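Local coordinates for hypothetical protein VPA1032 (Vibrio parahaemolyticus, PDB 1ZBP) that is of unknown function but belongs to the ImpE family, whose members are probably connected with bacterial type VI secretion, at residues 91-96 and 166-171; 117-122 and 232-237; 133-138 and 256-261; 145-150 and 241-246. All coordinates share one frame; numbering follows the deposited sequence.

Interaction 1. Residues 91-96 and 166-171; sequences AKVLGE and FLVPIA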
# COMPACT_ATOMS: atom_id res chain seq x y z
N ALA A 91 8.75 -7.13 -7.04
CA ALA A 91 9.45 -8.35 -6.65
C ALA A 91 8.50 -9.18 -5.79
O ALA A 91 8.51 -9.07 -4.56
CB ALA A 91 10.71 -8.00 -5.86
N LYS A 92 7.69 -10.00 -6.42
CA LYS A 92 6.76 -10.83 -5.67
C LYS A 92 7.32 -12.18 -5.25
O LYS A 92 7.77 -12.97 -6.07
CB LYS A 92 5.48 -11.04 -6.46
CG LYS A 92 5.72 -11.47 -7.87
CD LYS A 92 4.40 -11.58 -8.55
CE LYS A 92 3.54 -12.63 -7.86
NZ LYS A 92 2.21 -12.76 -8.54
N VAL A 93 7.25 -12.42 -3.95
CA VAL A 93 7.74 -13.65 -3.33
C VAL A 93 6.60 -14.65 -3.28
O VAL A 93 6.38 -15.29 -2.25
CB VAL A 93 8.21 -13.39 -1.88
CG1 VAL A 93 9.00 -14.58 -1.36
CG2 VAL A 93 9.04 -12.12 -1.83
N LEU A 94 5.87 -14.78 -4.38
CA LEU A 94 4.75 -15.71 -4.42
C LEU A 94 5.26 -17.14 -4.22
O LEU A 94 4.61 -17.96 -3.56
CB LEU A 94 4.00 -15.58 -5.75
CG LEU A 94 4.25 -16.67 -6.80
CD1 LEU A 94 3.33 -17.86 -6.51
CD2 LEU A 94 3.99 -16.11 -8.19
N GLY A 95 6.42 -17.44 -4.79
CA GLY A 95 6.97 -18.77 -4.63
C GLY A 95 7.58 -19.31 -5.90
O GLY A 95 8.16 -18.56 -6.69
N GLU A 96 7.46 -20.62 -6.09
CA GLU A 96 8.02 -21.26 -7.27
C GLU A 96 7.09 -21.13 -8.48
O GLU A 96 7.54 -21.28 -9.62
CB GLU A 96 8.32 -22.73 -6.98
CG GLU A 96 9.81 -23.05 -6.85
CD GLU A 96 10.42 -22.61 -5.53
OE1 GLU A 96 10.02 -21.55 -4.99
OE2 GLU A 96 11.33 -23.32 -5.03
N PHE A 166 7.12 -5.00 -2.88
CA PHE A 166 6.89 -6.44 -2.77
C PHE A 166 5.42 -6.85 -2.74
O PHE A 166 4.58 -6.16 -2.15
CB PHE A 166 7.55 -7.00 -1.50
CG PHE A 166 9.03 -7.26 -1.62
CD1 PHE A 166 9.94 -6.20 -1.65
CD2 PHE A 166 9.51 -8.57 -1.67
CE1 PHE A 166 11.32 -6.45 -1.72
CE2 PHE A 166 10.88 -8.84 -1.73
CZ PHE A 166 11.80 -7.77 -1.76
N LEU A 167 5.12 -7.98 -3.37
CA LEU A 167 3.79 -8.57 -3.41
C LEU A 167 3.99 -9.92 -2.75
O LEU A 167 4.64 -10.81 -3.30
CB LEU A 167 3.30 -8.74 -4.84
CG LEU A 167 2.43 -7.57 -5.34
CD1 LEU A 167 2.12 -7.76 -6.83
CD2 LEU A 167 1.14 -7.50 -4.54
N VAL A 168 3.43 -10.06 -1.55
CA VAL A 168 3.61 -11.27 -0.78
C VAL A 168 2.31 -11.98 -0.47
O VAL A 168 1.37 -11.39 0.07
CB VAL A 168 4.35 -10.95 0.53
CG1 VAL A 168 4.46 -12.19 1.38
CG2 VAL A 168 5.73 -10.39 0.20
N PRO A 169 2.23 -13.27 -0.84
CA PRO A 169 1.06 -14.12 -0.63
C PRO A 169 0.68 -14.10 0.85
O PRO A 169 1.53 -14.31 1.69
CB PRO A 169 1.54 -15.50 -1.07
CG PRO A 169 2.50 -15.18 -2.15
CD PRO A 169 3.27 -14.00 -1.57
N ILE A 170 -0.58 -13.81 1.15
CA ILE A 170 -1.04 -13.79 2.53
C ILE A 170 -0.71 -15.16 3.14
O ILE A 170 -0.34 -15.26 4.30
CB ILE A 170 -2.56 -13.50 2.60
CG1 ILE A 170 -2.82 -12.09 2.10
CG2 ILE A 170 -3.06 -13.68 4.04
CD1 ILE A 170 -4.30 -11.73 2.02
N ALA A 171 -0.82 -16.21 2.32
CA ALA A 171 -0.52 -17.59 2.73
C ALA A 171 0.92 -17.79 3.19
O ALA A 171 1.23 -18.73 3.94
CB ALA A 171 -0.83 -18.55 1.60
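The F166 ring has the methyl of A91 over one face: CB stands 4.2 Å from the ring centroid and 10° off its normal, a CH-pi contact. At the ring's edge, in its plane, lies V93, whose CG2 is 3.6 Å from F166 CD2. With CG anti to its own carbonyl carbon (chi1 -81°), F166 swings its ring toward the incoming chain, where the small A91 methyl can sit over its centre and one branch of V93, CG2, can lie against the edge. V93 CG2 also reaches V168 CG2 at 4.3 Å. At the end of strand 165-169 the puckered P169 ring brings CG to 3.2 Å from L94 CA, with P169 CD near V93 O. On the other face of the sheet K92 CB meets L167 CB at 3.6 Å, while the lysine's chain leads away to NZ, which makes a weak hydrogen bond to Y155 OH. Polar pairing across the backbone is sparse: V93 N gives a weak bond to L167 O, 3.1 Å long and bent to 131°. V93 is the centre of an inverse gamma turn. The arrangement is a short, loosely joined parallel edge strand, 91-92, beside strand 165-169 in a small three-stranded mixed sheet.

Interaction 2. Residues 117-122 and 232-237; sequences EQVSEL and KEVYLG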
# COMPACT_ATOMS: atom_id res chain seq x y z
N GLU A 117 -12.13 -9.31 -20.83
CA GLU A 117 -12.50 -10.71 -20.98
C GLU A 117 -11.37 -11.56 -20.42
O GLU A 117 -11.60 -12.65 -19.88
CB GLU A 117 -12.74 -11.06 -22.45
CG GLU A 117 -13.53 -12.36 -22.67
CD GLU A 117 -14.95 -12.29 -22.12
OE1 GLU A 117 -15.11 -12.19 -20.88
OE2 GLU A 117 -15.91 -12.35 -22.92
N GLN A 118 -10.15 -11.06 -20.53
CA GLN A 118 -8.98 -11.77 -20.03
C GLN A 118 -8.81 -11.47 -18.53
O GLN A 118 -8.30 -12.31 -17.78
CB GLN A 118 -7.73 -11.34 -20.81
CG GLN A 118 -6.50 -12.20 -20.55
CD GLN A 118 -5.25 -11.65 -21.21
OE1 GLN A 118 -4.14 -12.14 -20.98
NE2 GLN A 118 -5.43 -10.63 -22.05
N VAL A 119 -9.23 -10.28 -18.10
CA VAL A 119 -9.13 -9.91 -16.69
C VAL A 119 -10.08 -10.80 -15.89
O VAL A 119 -9.77 -11.22 -14.77
CB VAL A 119 -9.49 -8.42 -16.45
CG1 VAL A 119 -8.69 -7.53 -17.39
CG2 VAL A 119 -10.97 -8.19 -16.64
N SER A 120 -11.25 -11.07 -16.47
CA SER A 120 -12.27 -11.90 -15.85
C SER A 120 -11.76 -13.33 -15.75
O SER A 120 -12.07 -14.04 -14.80
CB SER A 120 -13.55 -11.88 -16.68
OG SER A 120 -14.58 -12.65 -16.08
N GLU A 121 -10.98 -13.76 -16.75
CA GLU A 121 -10.43 -15.11 -16.77
C GLU A 121 -9.23 -15.23 -15.86
O GLU A 121 -9.07 -16.24 -15.16
CB GLU A 121 -10.03 -15.49 -18.20
CG GLU A 121 -11.18 -15.89 -19.11
CD GLU A 121 -11.57 -17.36 -18.95
OE1 GLU A 121 -12.02 -17.75 -17.84
OE2 GLU A 121 -11.43 -18.12 -19.94
N LEU A 122 -8.37 -14.21 -15.88
CA LEU A 122 -7.16 -14.20 -15.06
C LEU A 122 -7.50 -14.11 -13.58
O LEU A 122 -6.88 -14.77 -12.75
CB LEU A 122 -6.27 -13.03 -15.46
CG LEU A 122 -5.53 -13.24 -16.77
CD1 LEU A 122 -4.87 -11.94 -17.21
CD2 LEU A 122 -4.49 -14.34 -16.58
N LYS A 232 -18.24 -8.02 -15.41
CA LYS A 232 -17.71 -9.21 -14.76
C LYS A 232 -17.82 -9.09 -13.25
O LYS A 232 -18.39 -8.13 -12.73
CB LYS A 232 -16.24 -9.43 -15.13
CG LYS A 232 -16.00 -9.71 -16.60
CD LYS A 232 -16.10 -8.45 -17.43
CE LYS A 232 -15.92 -8.78 -18.90
NZ LYS A 232 -16.96 -9.76 -19.36
N GLU A 233 -17.27 -10.07 -12.54
CA GLU A 233 -17.27 -10.07 -11.08
C GLU A 233 -15.92 -9.57 -10.55
O GLU A 233 -15.48 -9.97 -9.47
CB GLU A 233 -17.58 -11.48 -10.54
CG GLU A 233 -16.79 -12.63 -11.17
CD GLU A 233 -15.30 -12.61 -10.87
OE1 GLU A 233 -14.92 -12.67 -9.68
OE2 GLU A 233 -14.50 -12.55 -11.83
N VAL A 234 -15.27 -8.69 -11.30
CA VAL A 234 -13.99 -8.13 -10.91
C VAL A 234 -14.22 -6.73 -10.32
O VAL A 234 -14.62 -5.80 -11.03
CB VAL A 234 -13.04 -8.00 -12.12
CG1 VAL A 234 -11.69 -7.48 -11.68
CG2 VAL A 234 -12.89 -9.35 -12.80
N TYR A 235 -13.98 -6.59 -9.02
CA TYR A 235 -14.16 -5.32 -8.32
C TYR A 235 -12.83 -4.78 -7.78
O TYR A 235 -12.16 -5.46 -7.00
CB TYR A 235 -15.16 -5.50 -7.18
CG TYR A 235 -16.52 -5.95 -7.63
CD1 TYR A 235 -17.48 -5.04 -8.06
CD2 TYR A 235 -16.85 -7.31 -7.66
CE1 TYR A 235 -18.73 -5.46 -8.52
CE2 TYR A 235 -18.09 -7.75 -8.12
CZ TYR A 235 -19.03 -6.82 -8.55
OH TYR A 235 -20.25 -7.25 -9.01
N LEU A 236 -12.45 -3.58 -8.19
CA LEU A 236 -11.21 -2.98 -7.71
C LEU A 236 -11.56 -2.10 -6.52
O LEU A 236 -12.73 -1.87 -6.26
CB LEU A 236 -10.55 -2.13 -8.79
CG LEU A 236 -10.09 -2.88 -10.04
CD1 LEU A 236 -9.26 -1.92 -10.89
CD2 LEU A 236 -9.26 -4.10 -9.66
N GLY A 237 -10.57 -1.61 -5.80
CA GLY A 237 -10.88 -0.79 -4.64
C GLY A 237 -10.40 0.63 -4.74
O GLY A 237 -9.61 0.97 -5.62
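A salt bridge between K232 and E117 is the main polar link here, its K232 NZ to E117 OE1 distance of 3.4 Å making the hydrogen bond within it weak. It joins helix 116-129 to the loop leading into strand 235-239, so this is a helix-to-loop contact in an alpha-beta fold. Both side chains are long enough to meet well away from their backbones, and they cross at about a right angle. E117 starts off away from the loop, and a bend at chi2 (64°) brings its carboxylate back. K232 bends at chi2 and again at chi4, which carries NZ to the acid.

The second acid, E233, folds back toward the helix, but its OE2 stops 4.1 Å from S120 O. This OE2 is buried by the contact and has no partner in the model.

Inward of the salt bridge, the aliphatic part of K232 lies over S120, a residue small enough to let the chain come close to the helix; Y116 of the same helix also touches the lysine. Deeper still, V234 points at the helix, its CG2 4.0 Å from S120 CA and somewhat farther from V119 CG2, with F107 of helix 98-113 and A123 around it. A branched, purely apolar residue suits this buried spot between two helices. At S120 itself, CB and OG both lie 3.3 Å from K232 CG.

Interaction 3. Residues 133-138 and 256-261; sequences KGFLAN and QNLQVI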
# COMPACT_ATOMS: atom_id res chain seq x y z
N LYS A 133 -5.61 -20.02 3.63
CA LYS A 133 -4.84 -20.15 4.86
C LYS A 133 -5.60 -19.50 6.00
O LYS A 133 -6.06 -18.37 5.87
CB LYS A 133 -3.48 -19.46 4.70
CG LYS A 133 -2.42 -19.90 5.68
CD LYS A 133 -1.94 -21.30 5.34
CE LYS A 133 -0.62 -21.63 6.01
NZ LYS A 133 -0.11 -22.98 5.58
N GLY A 134 -5.73 -20.22 7.11
CA GLY A 134 -6.44 -19.68 8.27
C GLY A 134 -5.54 -18.83 9.14
O GLY A 134 -4.35 -19.13 9.33
N PHE A 135 -6.10 -17.76 9.69
CA PHE A 135 -5.34 -16.85 10.52
C PHE A 135 -6.02 -16.49 11.82
O PHE A 135 -7.23 -16.65 11.99
CB PHE A 135 -5.06 -15.56 9.75
CG PHE A 135 -3.88 -15.64 8.83
CD1 PHE A 135 -2.60 -15.45 9.31
CD2 PHE A 135 -4.06 -15.92 7.48
CE1 PHE A 135 -1.51 -15.54 8.49
CE2 PHE A 135 -2.96 -16.01 6.64
CZ PHE A 135 -1.69 -15.82 7.14
N LEU A 136 -5.21 -15.99 12.74
CA LEU A 136 -5.68 -15.52 14.02
C LEU A 136 -5.57 -14.01 13.85
O LEU A 136 -4.47 -13.48 13.72
CB LEU A 136 -4.76 -16.00 15.14
CG LEU A 136 -5.40 -16.95 16.15
CD1 LEU A 136 -5.80 -18.23 15.45
CD2 LEU A 136 -4.41 -17.23 17.26
N ALA A 137 -6.70 -13.32 13.83
CA ALA A 137 -6.70 -11.87 13.64
C ALA A 137 -7.19 -11.17 14.89
O ALA A 137 -8.36 -11.24 15.23
CB ALA A 137 -7.55 -11.48 12.44
N ASN A 138 -6.28 -10.47 15.55
CA ASN A 138 -6.58 -9.77 16.80
C ASN A 138 -7.01 -10.84 17.81
O ASN A 138 -8.02 -10.70 18.50
CB ASN A 138 -7.72 -8.75 16.60
CG ASN A 138 -7.33 -7.58 15.69
OD1 ASN A 138 -8.19 -6.84 15.21
ND2 ASN A 138 -6.02 -7.40 15.47
N GLN A 256 -4.58 -5.27 13.80
CA GLN A 256 -3.33 -5.02 14.52
C GLN A 256 -2.30 -6.12 14.28
O GLN A 256 -1.14 -5.82 14.01
CB GLN A 256 -3.56 -4.90 16.04
CG GLN A 256 -4.10 -3.57 16.53
CD GLN A 256 -5.58 -3.41 16.24
OE1 GLN A 256 -6.40 -4.28 16.58
NE2 GLN A 256 -5.94 -2.28 15.61
N ASN A 257 -2.71 -7.38 14.38
CA ASN A 257 -1.77 -8.49 14.16
C ASN A 257 -2.39 -9.71 13.50
O ASN A 257 -3.59 -9.99 13.61
CB ASN A 257 -1.15 -8.96 15.49
CG ASN A 257 -1.42 -8.01 16.64
OD1 ASN A 257 -0.67 -7.05 16.86
ND2 ASN A 257 -2.50 -8.27 17.38
N LEU A 258 -1.55 -10.45 12.78
CA LEU A 258 -1.97 -11.68 12.15
C LEU A 258 -1.04 -12.77 12.65
O LEU A 258 0.17 -12.59 12.69
CB LEU A 258 -1.86 -11.58 10.62
CG LEU A 258 -3.03 -10.94 9.87
CD1 LEU A 258 -2.70 -10.94 8.38
CD2 LEU A 258 -4.31 -11.71 10.15
N GLN A 259 -1.62 -13.91 13.03
CA GLN A 259 -0.87 -15.07 13.51
C GLN A 259 -1.39 -16.28 12.74
O GLN A 259 -2.52 -16.71 12.95
CB GLN A 259 -1.12 -15.27 15.01
CG GLN A 259 0.08 -14.99 15.89
CD GLN A 259 1.09 -16.13 15.85
OE1 GLN A 259 1.13 -16.91 14.91
NE2 GLN A 259 1.93 -16.21 16.89
N VAL A 260 -0.56 -16.82 11.84
CA VAL A 260 -0.94 -17.96 11.00
C VAL A 260 -1.27 -19.22 11.80
O VAL A 260 -0.66 -19.51 12.83
CB VAL A 260 0.19 -18.29 9.97
CG1 VAL A 260 1.42 -18.89 10.68
CG2 VAL A 260 -0.32 -19.25 8.91
N ILE A 261 -2.26 -19.97 11.33
CA ILE A 261 -2.66 -21.20 12.00
C ILE A 261 -1.72 -22.29 11.47
O ILE A 261 -1.81 -22.67 10.32
CB ILE A 261 -4.15 -21.49 11.68
CG1 ILE A 261 -4.99 -20.41 12.36
CG2 ILE A 261 -4.56 -22.89 12.16
CD1 ILE A 261 -6.48 -20.73 12.46
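F135 and V260 face each other as a non-hydrogen-bonded antiparallel pair, and the phenyl ring slants across the valine, CE1 coming within 3.6 Å of V260 CB. F135 CG is anti to the carbonyl carbon (chi1 -83°), which leans the ring over the neighbouring strand. On the same face L258 puts CD2 between two partners, 3.9 Å from F135 CB and 4.0 Å from A137 CB; the small alanine leaves room for the leucine branch. The opposite face carries L136 and Q259, CB against CB. From beyond the strand end I261 reaches L136, their side chains crossing at about a right angle with L136 CD1 3.9 Å from I261 CG1. Q259 turns its polar end away to K262.

The backbone sets this register. L136 and Q259 exchange a pair of bonds, L136 N to Q259 O 2.8 Å and Q259 N to L136 O 3.0 Å, and I261 N adds a bond to G134 O. At the far end N138 N reaches N257 O only weakly. G134 lets I261 lie close over the chain. Strands 140-147 and 173-178 flank the pair within the eight-stranded antiparallel sheet, and V145, I170 and I173 pack on F135. Paired main-chain groups thus hold the strands in register, while F135, A137, L258 and V260 make one face without a polar side chain.

Interaction 4. Residues 145-150 and 241-246; sequences VRDIDD and KCWLVG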
# COMPACT_ATOMS: atom_id res chain seq x y z
N VAL A 145 -8.43 -15.76 5.01
CA VAL A 145 -8.20 -14.33 4.90
C VAL A 145 -7.77 -13.93 3.48
O VAL A 145 -6.91 -14.56 2.86
CB VAL A 145 -7.10 -13.89 5.91
CG1 VAL A 145 -6.68 -12.46 5.63
CG2 VAL A 145 -7.66 -13.99 7.33
N ARG A 146 -8.37 -12.85 2.98
CA ARG A 146 -8.03 -12.38 1.66
C ARG A 146 -8.48 -10.93 1.48
O ARG A 146 -9.41 -10.50 2.14
CB ARG A 146 -8.72 -13.29 0.65
CG ARG A 146 -8.16 -13.21 -0.73
CD ARG A 146 -9.03 -12.35 -1.62
NE ARG A 146 -10.38 -12.87 -1.74
CZ ARG A 146 -11.15 -12.68 -2.81
NH1 ARG A 146 -10.68 -11.98 -3.84
NH2 ARG A 146 -12.38 -13.17 -2.85
N ASP A 147 -7.81 -10.18 0.61
CA ASP A 147 -8.20 -8.79 0.38
C ASP A 147 -9.47 -8.81 -0.50
O ASP A 147 -9.57 -9.62 -1.42
CB ASP A 147 -7.09 -8.02 -0.34
CG ASP A 147 -7.30 -6.51 -0.34
OD1 ASP A 147 -8.39 -6.05 -0.73
OD2 ASP A 147 -6.36 -5.78 0.04
N ILE A 148 -10.43 -7.94 -0.21
CA ILE A 148 -11.67 -7.91 -1.00
C ILE A 148 -11.38 -7.56 -2.46
O ILE A 148 -11.98 -8.13 -3.38
CB ILE A 148 -12.70 -6.91 -0.40
CG1 ILE A 148 -13.22 -7.45 0.95
CG2 ILE A 148 -13.88 -6.71 -1.37
CD1 ILE A 148 -14.15 -6.48 1.69
N ASP A 149 -10.47 -6.61 -2.65
CA ASP A 149 -9.99 -6.16 -3.96
C ASP A 149 -9.65 -7.38 -4.82
O ASP A 149 -9.04 -8.34 -4.32
CB ASP A 149 -8.73 -5.32 -3.76
CG ASP A 149 -8.25 -4.64 -5.02
OD1 ASP A 149 -8.78 -3.55 -5.34
OD2 ASP A 149 -7.36 -5.19 -5.68
N ASP A 150 -10.01 -7.37 -6.10
CA ASP A 150 -9.71 -8.52 -6.98
C ASP A 150 -8.32 -8.49 -7.60
O ASP A 150 -7.86 -9.50 -8.14
CB ASP A 150 -10.75 -8.63 -8.09
CG ASP A 150 -12.03 -9.24 -7.60
OD1 ASP A 150 -13.10 -8.82 -8.09
OD2 ASP A 150 -11.97 -10.14 -6.73
N LYS A 241 -8.15 -0.02 2.60
CA LYS A 241 -8.35 -1.42 2.29
C LYS A 241 -9.33 -2.06 3.28
O LYS A 241 -9.41 -1.65 4.44
CB LYS A 241 -7.00 -2.16 2.30
CG LYS A 241 -6.01 -1.65 1.24
CD LYS A 241 -4.72 -2.48 1.16
CE LYS A 241 -3.76 -1.94 0.09
NZ LYS A 241 -2.51 -2.77 -0.04
N CYS A 242 -10.06 -3.07 2.82
CA CYS A 242 -11.05 -3.77 3.63
C CYS A 242 -10.72 -5.22 3.24
O CYS A 242 -10.57 -5.51 2.07
CB CYS A 242 -12.49 -3.35 3.20
SG CYS A 242 -13.87 -3.23 4.50
N TRP A 243 -10.58 -6.11 4.23
CA TRP A 243 -10.25 -7.51 4.00
C TRP A 243 -11.40 -8.43 4.40
O TRP A 243 -12.18 -8.12 5.30
CB TRP A 243 -9.00 -7.94 4.81
CG TRP A 243 -7.67 -7.49 4.26
CD1 TRP A 243 -7.46 -6.66 3.20
CD2 TRP A 243 -6.36 -7.83 4.77
NE1 TRP A 243 -6.11 -6.47 3.01
CE2 TRP A 243 -5.41 -7.18 3.95
CE3 TRP A 243 -5.90 -8.64 5.83
CZ2 TRP A 243 -4.04 -7.29 4.16
CZ3 TRP A 243 -4.52 -8.75 6.04
CH2 TRP A 243 -3.61 -8.08 5.20
N LEU A 244 -11.48 -9.56 3.73
CA LEU A 244 -12.49 -10.56 4.03
C LEU A 244 -11.82 -11.55 4.98
O LEU A 244 -10.92 -12.29 4.58
CB LEU A 244 -12.90 -11.27 2.74
CG LEU A 244 -14.05 -12.27 2.83
CD1 LEU A 244 -15.33 -11.56 3.30
CD2 LEU A 244 -14.26 -12.92 1.47
N VAL A 245 -12.22 -11.55 6.25
CA VAL A 245 -11.65 -12.47 7.23
C VAL A 245 -12.75 -13.41 7.66
O VAL A 245 -13.67 -13.03 8.38
CB VAL A 245 -11.11 -11.74 8.50
CG1 VAL A 245 -9.83 -11.01 8.19
CG2 VAL A 245 -12.14 -10.76 9.01
N GLY A 246 -12.65 -14.66 7.21
CA GLY A 246 -13.69 -15.60 7.55
C GLY A 246 -14.95 -15.29 6.77
O GLY A 246 -15.00 -15.52 5.57
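Backbone hydrogen bonds pair R146 with L244: L244 N gives to R146 O at 2.8 Å, almost in line with the carbonyl, and R146 N gives to L244 O at 3.1 Å. A weaker bond, I148 N to C242 O, extends the pairing past the strand end.

Among side-chain polar contacts, D147 and W243 cross at about a right angle. W243 NE1 lies 3.1 Å from D147 OD2, a weak bond bent to 127°, with the carboxylate and indole planes 57° apart. D147 holds CG anti to its backbone N (chi1 -167°), which brings the acid in obliquely from over one face of the indole to its NE1 side, hence the bent bond. Its other oxygen, OD1, takes D149 N at 2.9 Å in an Asx turn and also Y210 OH, so the carboxylate ties the chain's turn to the indole.

These are neighbouring antiparallel strands, 140-147 and 242-245, in the eight-stranded sheet, with 248-251 beyond as one of its outermost strands.

Apolar packing has two patches. V145 straddles two partners: its CG1 meets W243 CE3 at 3.9 Å, and its CG2 lies alongside V245 CG1 at 3.8 Å, two branched residues well suited to a buried strand face. Elsewhere I148 lays its branched side chain along the second strand, CD1 against C242 CB at 3.9 Å, with W226 touching both residues.

How the interactions relate
Interactions 3 and 4 belong to one eight-stranded antiparallel sheet: strands 135-137 and 140-147 are neighbours in it, and L258 CD1 touches W243 CZ3 at 3.7 Å. Both combine regular backbone bonds with buried apolar faces, and interaction 4 has the largest buried share, five of nine touching residues, with none exposed. Interaction 1 sits in a separate three-stranded sheet, where backbone bonding is loose and side-chain packing is the more evident link; its I170 packs against F135 and R146, bringing the two sheets together. Interaction 2, farthest from the chain's centre and with E117 and E233 exposed, adds a long salt bridge at its exposed side to a small apolar patch, and meets interaction 4 where Y235 N approaches D150 OD1.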